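Local coordinates for aluminum resistance protein (Clostridium novyi, PDB 3I16) that is probably a pyridoxal-5'-phosphate-dependent carbon-sulfur lyase of the methionine gamma-lyase family, with an inferred part in aluminum resistance, at residues G115-S120 and N150-D155; E124-L129 and P370-Q375. All coordinates share one frame; numbering follows the deposited sequence.

In the fold
Along the chain the segments alternate: 115-120 and 124-129 follow closely, then 150-155, and far downstream 370-375. Interaction 1 pairs strands 117-120 and 150-153 at one edge of the seven-stranded mixed sheet, where 150-153 is the outermost strand in this chain, with helix 129-133 in the crossover between them. Interaction 2 lies about 18 Å away, centre to centre, where the loop leaving strand 117-120 meets the loop between strands 366-367 and 376-379 of the six-stranded antiparallel sheet. The two contacts touch through S120 and Y151 packing on P125, and Q153 on E124. The same strand-to-helix connection thus runs from the sheet of interaction 1 to the cofactor-binding Y126 of interaction 2.

Interaction 1 of 2, residues G115-S120 and N150-D155; sequences GNTMLS and NYKQVD
The carbonyl oxygen S120 O receives V154 N at 2.8 Å, nearly along the C=O axis, and the CA-H of Q153 adds a weaker contact to the same oxygen. This is the last of five backbone bonds between segments 115-120 and 150-155, whose strands run parallel. The others run from N150 N to N116 O, M118 N to N150 O, K152 N to M118 O and S120 N to K152 O. The peptides of T117 and L119 turn the other way, bonding to the neighbouring strand 177-183 and the adjoining S176.

On one face, CG of Y151 stands anti to its backbone N (chi1 172°), laying the ring along the strand. Its edge meets M118, modelled as selenomethionine, with M118 CG 3.9 Å from Y151 CD1, and S120 OG lies 3.4 Å from Y151 CE1. S120 OG is itself bonded to H181. Beyond the ring, Y151 OH donates to Q153 OE1 at 2.7 Å, and Q153 NE2 donates to D155 OD1, also at 2.7 Å. On the opposite face, L119 CD1 rests 3.8 Å from V154 CG2, beside V170 of helix 164-173. N150 ND2 reaches T117 OG1 only weakly, at 3.5 Å; that hydroxyl also bonds to S176, while K152 salt-bridges to D174. Backbone bonds therefore fix the register of the parallel strand pair in this beta-alpha-beta unit, and the side-chain bonds Y151-Q153-D155 link alternate residues of 150-155.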
loop_
_atom_site.group_PDB
_atom_site.type_symbol
_atom_site.label_atom_id
_atom_site.label_comp_id
_atom_site.label_asym_id
_atom_site.label_seq_id
_atom_site.Cartn_x
_atom_site.Cartn_y
_atom_site.Cartn_z
ATOM N N GLY B 115 -30.889 15.927 26.087
ATOM C CA GLY B 115 -31.158 17.039 26.981
ATOM C C GLY B 115 -30.211 18.204 26.789
ATOM O O GLY B 115 -30.578 19.357 27.042
ATOM N N ASN B 116 -28.984 17.933 26.368
ATOM C CA ASN B 116 -28.032 19.001 26.118
ATOM C C ASN B 116 -28.472 19.795 24.890
ATOM O O ASN B 116 -29.161 19.295 23.989
ATOM C CB ASN B 116 -26.642 18.460 25.772
ATOM C CG ASN B 116 -25.969 17.685 26.886
ATOM O OD1 ASN B 116 -24.968 17.042 26.624
ATOM N ND2 ASN B 116 -26.472 17.760 28.116
ATOM N N THR B 117 -27.996 21.020 24.832
ATOM C CA THR B 117 -28.254 21.900 23.714
ATOM C C THR B 117 -26.924 22.417 23.226
ATOM O O THR B 117 -26.060 22.760 24.050
ATOM C CB THR B 117 -29.118 23.097 24.160
ATOM O OG1 THR B 117 -30.361 22.612 24.646
ATOM C CG2 THR B 117 -29.370 24.082 23.011
HETATM N N MSE B 118 -26.754 22.487 21.904
HETATM C CA MSE B 118 -25.553 23.073 21.319
HETATM C C MSE B 118 -25.963 24.419 20.757
HETATM O O MSE B 118 -27.128 24.609 20.349
HETATM C CB MSE B 118 -24.933 22.194 20.221
HETATM C CG MSE B 118 -25.761 22.082 18.944
HETATM SE SE MSE B 118 -24.846 21.123 17.530
HETATM C CE MSE B 118 -23.522 22.392 17.092
ATOM N N LEU B 119 -24.998 25.342 20.722
ATOM C CA LEU B 119 -25.217 26.688 20.224
ATOM C C LEU B 119 -24.165 27.084 19.186
ATOM O O LEU B 119 -22.990 27.230 19.514
ATOM C CB LEU B 119 -25.179 27.701 21.383
ATOM C CG LEU B 119 -25.380 29.174 21.011
ATOM C CD1 LEU B 119 -26.793 29.444 20.426
ATOM C CD2 LEU B 119 -25.095 30.099 22.221
ATOM N N SER B 120 -24.600 27.261 17.945
ATOM C CA SER B 120 -23.723 27.734 16.877
ATOM C C SER B 120 -23.738 29.239 16.909
ATOM O O SER B 120 -24.798 29.850 16.804
ATOM C CB SER B 120 -24.184 27.224 15.518
ATOM O OG SER B 120 -23.898 25.855 15.462
ATOM N N ASN B 150 -30.571 19.260 21.393
ATOM C CA ASN B 150 -31.168 20.446 20.800
ATOM C C ASN B 150 -30.129 21.360 20.174
ATOM O O ASN B 150 -28.938 21.288 20.494
ATOM C CB ASN B 150 -31.934 21.200 21.866
ATOM C CG ASN B 150 -32.916 20.316 22.599
ATOM O OD1 ASN B 150 -33.845 19.769 21.995
ATOM N ND2 ASN B 150 -32.708 20.155 23.897
ATOM N N TYR B 151 -30.604 22.208 19.276
ATOM C CA TYR B 151 -29.774 23.156 18.541
ATOM C C TYR B 151 -30.337 24.569 18.635
ATOM O O TYR B 151 -31.542 24.773 18.452
ATOM C CB TYR B 151 -29.755 22.762 17.058
ATOM C CG TYR B 151 -29.077 23.776 16.172
ATOM C CD1 TYR B 151 -27.696 23.786 16.036
ATOM C CD2 TYR B 151 -29.820 24.733 15.471
ATOM C CE1 TYR B 151 -27.056 24.723 15.251
ATOM C CE2 TYR B 151 -29.189 25.671 14.654
ATOM C CZ TYR B 151 -27.808 25.667 14.556
ATOM O OH TYR B 151 -27.161 26.574 13.770
ATOM N N LYS B 152 -29.459 25.522 18.942
ATOM C CA LYS B 152 -29.777 26.933 18.895
ATOM C C LYS B 152 -28.686 27.614 18.097
ATOM O O LYS B 152 -27.563 27.098 17.942
ATOM C CB LYS B 152 -29.924 27.557 20.270
ATOM C CG LYS B 152 -31.270 27.315 20.909
ATOM C CD LYS B 152 -31.387 28.003 22.262
ATOM C CE LYS B 152 -32.736 27.721 22.886
ATOM N NZ LYS B 152 -32.804 28.216 24.264
ATOM N N GLN B 153 -29.027 28.778 17.572
ATOM C CA GLN B 153 -28.132 29.518 16.707
ATOM C C GLN B 153 -28.166 30.997 17.036
ATOM O O GLN B 153 -29.214 31.525 17.347
ATOM C CB GLN B 153 -28.600 29.319 15.267
ATOM C CG GLN B 153 -27.862 30.093 14.200
ATOM C CD GLN B 153 -28.374 29.739 12.816
ATOM O OE1 GLN B 153 -28.519 28.563 12.484
ATOM N NE2 GLN B 153 -28.637 30.749 11.998
ATOM N N VAL B 154 -26.995 31.624 17.011
ATOM C CA VAL B 154 -26.860 33.049 17.132
ATOM C C VAL B 154 -26.066 33.471 15.894
ATOM O O VAL B 154 -24.985 32.938 15.610
ATOM C CB VAL B 154 -26.169 33.477 18.418
ATOM C CG1 VAL B 154 -25.837 34.973 18.356
ATOM C CG2 VAL B 154 -27.065 33.136 19.615
ATOM N N ASP B 155 -26.641 34.396 15.132
ATOM C CA ASP B 155 -26.014 34.868 13.905
ATOM C C ASP B 155 -24.906 35.871 14.190
ATOM O O ASP B 155 -24.854 36.489 15.256
ATOM C CB ASP B 155 -27.073 35.552 13.019
ATOM C CG ASP B 155 -28.132 34.579 12.491
ATOM O OD1 ASP B 155 -27.899 33.344 12.455
ATOM O OD2 ASP B 155 -29.202 35.053 12.082
#

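Interaction 2 of 2, residues E124-L129 and P370-Q375; sequences EPYDTL and PGYTDQ. With PLP (pyridoxal-5'-phosphate), chain J.
The Y126 ring meets Y372 OH at its edge and the cofactor over one face, PLP C3 lying 3.6 Å above its plane and offset toward the rim. T128 OG1 is also at the edge. The Y372 ring in turn takes T128 CG2 on one face, a CH-pi contact 3.7 Å from the ring centroid, and Y126 OH at its edge. The two ring planes stand at 77° and meet obliquely. In the Y126 conformer described, one of two deposited, the hydroxyls Y126 OH and Y372 OH share a hydrogen bond of 2.9 Å, with either able to donate. T128 presents its methyl to Y372 because its OG1 sits between the backbone N and carbonyl carbon (chi1 74°), where it bonds to T101, itself a cofactor ligand. D127 CB packs against Y372 CD2 at 3.6 Å, the two side chains crossing at about a right angle. In the backbone, T128 CA approaches G371 O at 3.2 Å as a CA-H...O contact. Y372 is thus a second-shell neighbour of the cofactor, touching the tyrosine that lies over its pyridine ring. Residues 126-129 form a type I turn between strand 117-120 and helix 129-133, and the loop between strands 366-367 and 376-379 packs against that turn.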
loop_
_atom_site.group_PDB
_atom_site.type_symbol
_atom_site.label_atom_id
_atom_site.label_comp_id
_atom_site.label_asym_id
_atom_site.label_seq_id
_atom_site.Cartn_x
_atom_site.Cartn_y
_atom_site.Cartn_z
ATOM N N GLU B 124 -25.687 30.067 10.682
ATOM C CA GLU B 124 -25.976 28.708 10.233
ATOM C C GLU B 124 -24.678 27.999 9.849
ATOM O O GLU B 124 -23.864 28.578 9.112
ATOM C CB GLU B 124 -26.968 28.702 9.051
ATOM C CG GLU B 124 -26.455 29.235 7.697
ATOM C CD GLU B 124 -27.495 29.109 6.587
ATOM O OE1 GLU B 124 -28.586 28.566 6.844
ATOM O OE2 GLU B 124 -27.218 29.544 5.450
ATOM N N PRO B 125 -24.457 26.762 10.346
ATOM C CA PRO B 125 -23.220 26.077 9.954
ATOM C C PRO B 125 -23.175 25.666 8.493
ATOM O O PRO B 125 -24.195 25.719 7.796
ATOM C CB PRO B 125 -23.226 24.812 10.825
ATOM C CG PRO B 125 -24.333 25.022 11.840
ATOM C CD PRO B 125 -25.320 25.854 11.121
ATOM N N TYR B 126 -21.974 25.291 8.054
ATOM C CA TYR B 126 -21.683 24.758 6.724
ATOM C C TYR B 126 -22.742 23.713 6.391
ATOM O O TYR B 126 -23.049 22.873 7.259
ATOM C CB TYR B 126 -20.294 24.088 6.793
ATOM C CG TYR B 126 -19.614 23.767 5.477
ATOM C CD1 TYR B 126 -18.898 24.740 4.787
ATOM C CD2 TYR B 126 -19.623 22.472 4.960
ATOM C CE1 TYR B 126 -18.248 24.446 3.604
ATOM C CE2 TYR B 126 -18.970 22.171 3.777
ATOM C CZ TYR B 126 -18.293 23.163 3.105
ATOM O OH TYR B 126 -17.657 22.871 1.932
ATOM N N ASP B 127 -23.245 23.734 5.164
ATOM C CA ASP B 127 -24.287 22.856 4.646
ATOM C C ASP B 127 -24.353 21.416 5.082
ATOM O O ASP B 127 -25.415 20.935 5.477
ATOM C CB ASP B 127 -24.235 22.834 3.105
ATOM C CG ASP B 127 -24.328 24.222 2.487
ATOM O OD1 ASP B 127 -23.401 25.035 2.727
ATOM O OD2 ASP B 127 -25.302 24.474 1.747
ATOM N N THR B 128 -23.232 20.720 4.988
ATOM C CA THR B 128 -23.230 19.284 5.247
ATOM C C THR B 128 -23.507 18.960 6.721
ATOM O O THR B 128 -23.896 17.837 7.030
ATOM C CB THR B 128 -21.922 18.620 4.777
ATOM O OG1 THR B 128 -20.864 18.950 5.693
ATOM C CG2 THR B 128 -21.552 19.096 3.374
ATOM N N LEU B 129 -23.384 19.960 7.609
ATOM C CA LEU B 129 -23.632 19.736 9.024
ATOM C C LEU B 129 -25.122 19.791 9.352
ATOM O O LEU B 129 -25.549 19.304 10.403
ATOM C CB LEU B 129 -22.831 20.742 9.849
ATOM C CG LEU B 129 -22.080 20.269 11.084
ATOM C CD1 LEU B 129 -21.245 18.992 10.829
ATOM C CD2 LEU B 129 -21.173 21.414 11.545
ATOM N N PRO B 370 -23.044 15.041 -2.065
ATOM C CA PRO B 370 -23.452 14.605 -0.719
ATOM C C PRO B 370 -23.262 15.689 0.359
ATOM O O PRO B 370 -22.132 16.145 0.600
ATOM C CB PRO B 370 -22.540 13.392 -0.437
ATOM C CG PRO B 370 -22.190 12.861 -1.755
ATOM C CD PRO B 370 -22.172 14.038 -2.713
ATOM N N GLY B 371 -24.385 16.104 0.953
ATOM C CA GLY B 371 -24.415 17.096 2.022
ATOM C C GLY B 371 -24.836 18.509 1.656
ATOM O O GLY B 371 -24.806 19.375 2.518
ATOM N N TYR B 372 -25.242 18.759 0.411
ATOM C CA TYR B 372 -25.614 20.127 -0.007
ATOM C C TYR B 372 -27.047 20.235 -0.518
ATOM O O TYR B 372 -27.619 19.249 -0.982
ATOM C CB TYR B 372 -24.616 20.657 -1.052
ATOM C CG TYR B 372 -23.201 20.663 -0.526
ATOM C CD1 TYR B 372 -22.417 19.509 -0.579
ATOM C CD2 TYR B 372 -22.660 21.803 0.068
ATOM C CE1 TYR B 372 -21.124 19.490 -0.065
ATOM C CE2 TYR B 372 -21.358 21.801 0.581
ATOM C CZ TYR B 372 -20.595 20.642 0.506
ATOM O OH TYR B 372 -19.313 20.617 1.003
ATOM N N THR B 373 -27.610 21.444 -0.428
ATOM C CA THR B 373 -28.980 21.724 -0.874
ATOM C C THR B 373 -29.048 21.913 -2.367
ATOM O O THR B 373 -29.689 21.124 -3.057
ATOM C CB THR B 373 -29.565 23.001 -0.223
ATOM O OG1 THR B 373 -29.743 22.787 1.184
ATOM C CG2 THR B 373 -30.918 23.366 -0.870
ATOM N N ASP B 374 -28.415 22.979 -2.862
ATOM C CA ASP B 374 -28.371 23.269 -4.291
ATOM C C ASP B 374 -27.249 22.491 -4.957
ATOM O O ASP B 374 -26.433 21.837 -4.290
ATOM C CB ASP B 374 -28.153 24.756 -4.541
ATOM C CG ASP B 374 -29.298 25.595 -4.059
ATOM O OD1 ASP B 374 -30.314 24.998 -3.628
ATOM O OD2 ASP B 374 -29.183 26.846 -4.127
ATOM N N GLN B 375 -27.250 22.529 -6.285
ATOM C CA GLN B 375 -26.198 21.890 -7.050
ATOM C C GLN B 375 -25.000 22.824 -7.117
ATOM O O GLN B 375 -25.128 24.035 -7.385
ATOM C CB GLN B 375 -26.646 21.481 -8.449
ATOM C CG GLN B 375 -27.545 20.252 -8.430
ATOM C CD GLN B 375 -27.668 19.592 -9.779
ATOM O OE1 GLN B 375 -27.305 20.167 -10.808
ATOM N NE2 GLN B 375 -28.182 18.367 -9.785
HETATM N N1 PLP J . -16.440 23.014 7.763
HETATM C C2 PLP J . -16.019 23.966 6.884
HETATM C C2A PLP J . -16.178 25.416 7.223
HETATM C C3 PLP J . -15.438 23.556 5.685
HETATM O O3 PLP J . -15.001 24.515 4.804
HETATM C C4 PLP J . -15.302 22.193 5.385
HETATM C C5 PLP J . -15.743 21.234 6.291
HETATM C C6 PLP J . -16.295 21.668 7.478
HETATM C C5A PLP J . -15.606 19.740 6.067
HETATM O O4P PLP J . -15.959 19.362 4.777
HETATM P P PLP J . -15.716 17.882 4.126
HETATM O O1P PLP J . -14.302 17.343 4.289
HETATM O O2P PLP J . -15.938 18.141 2.656
HETATM O O3P PLP J . -16.704 16.908 4.749
#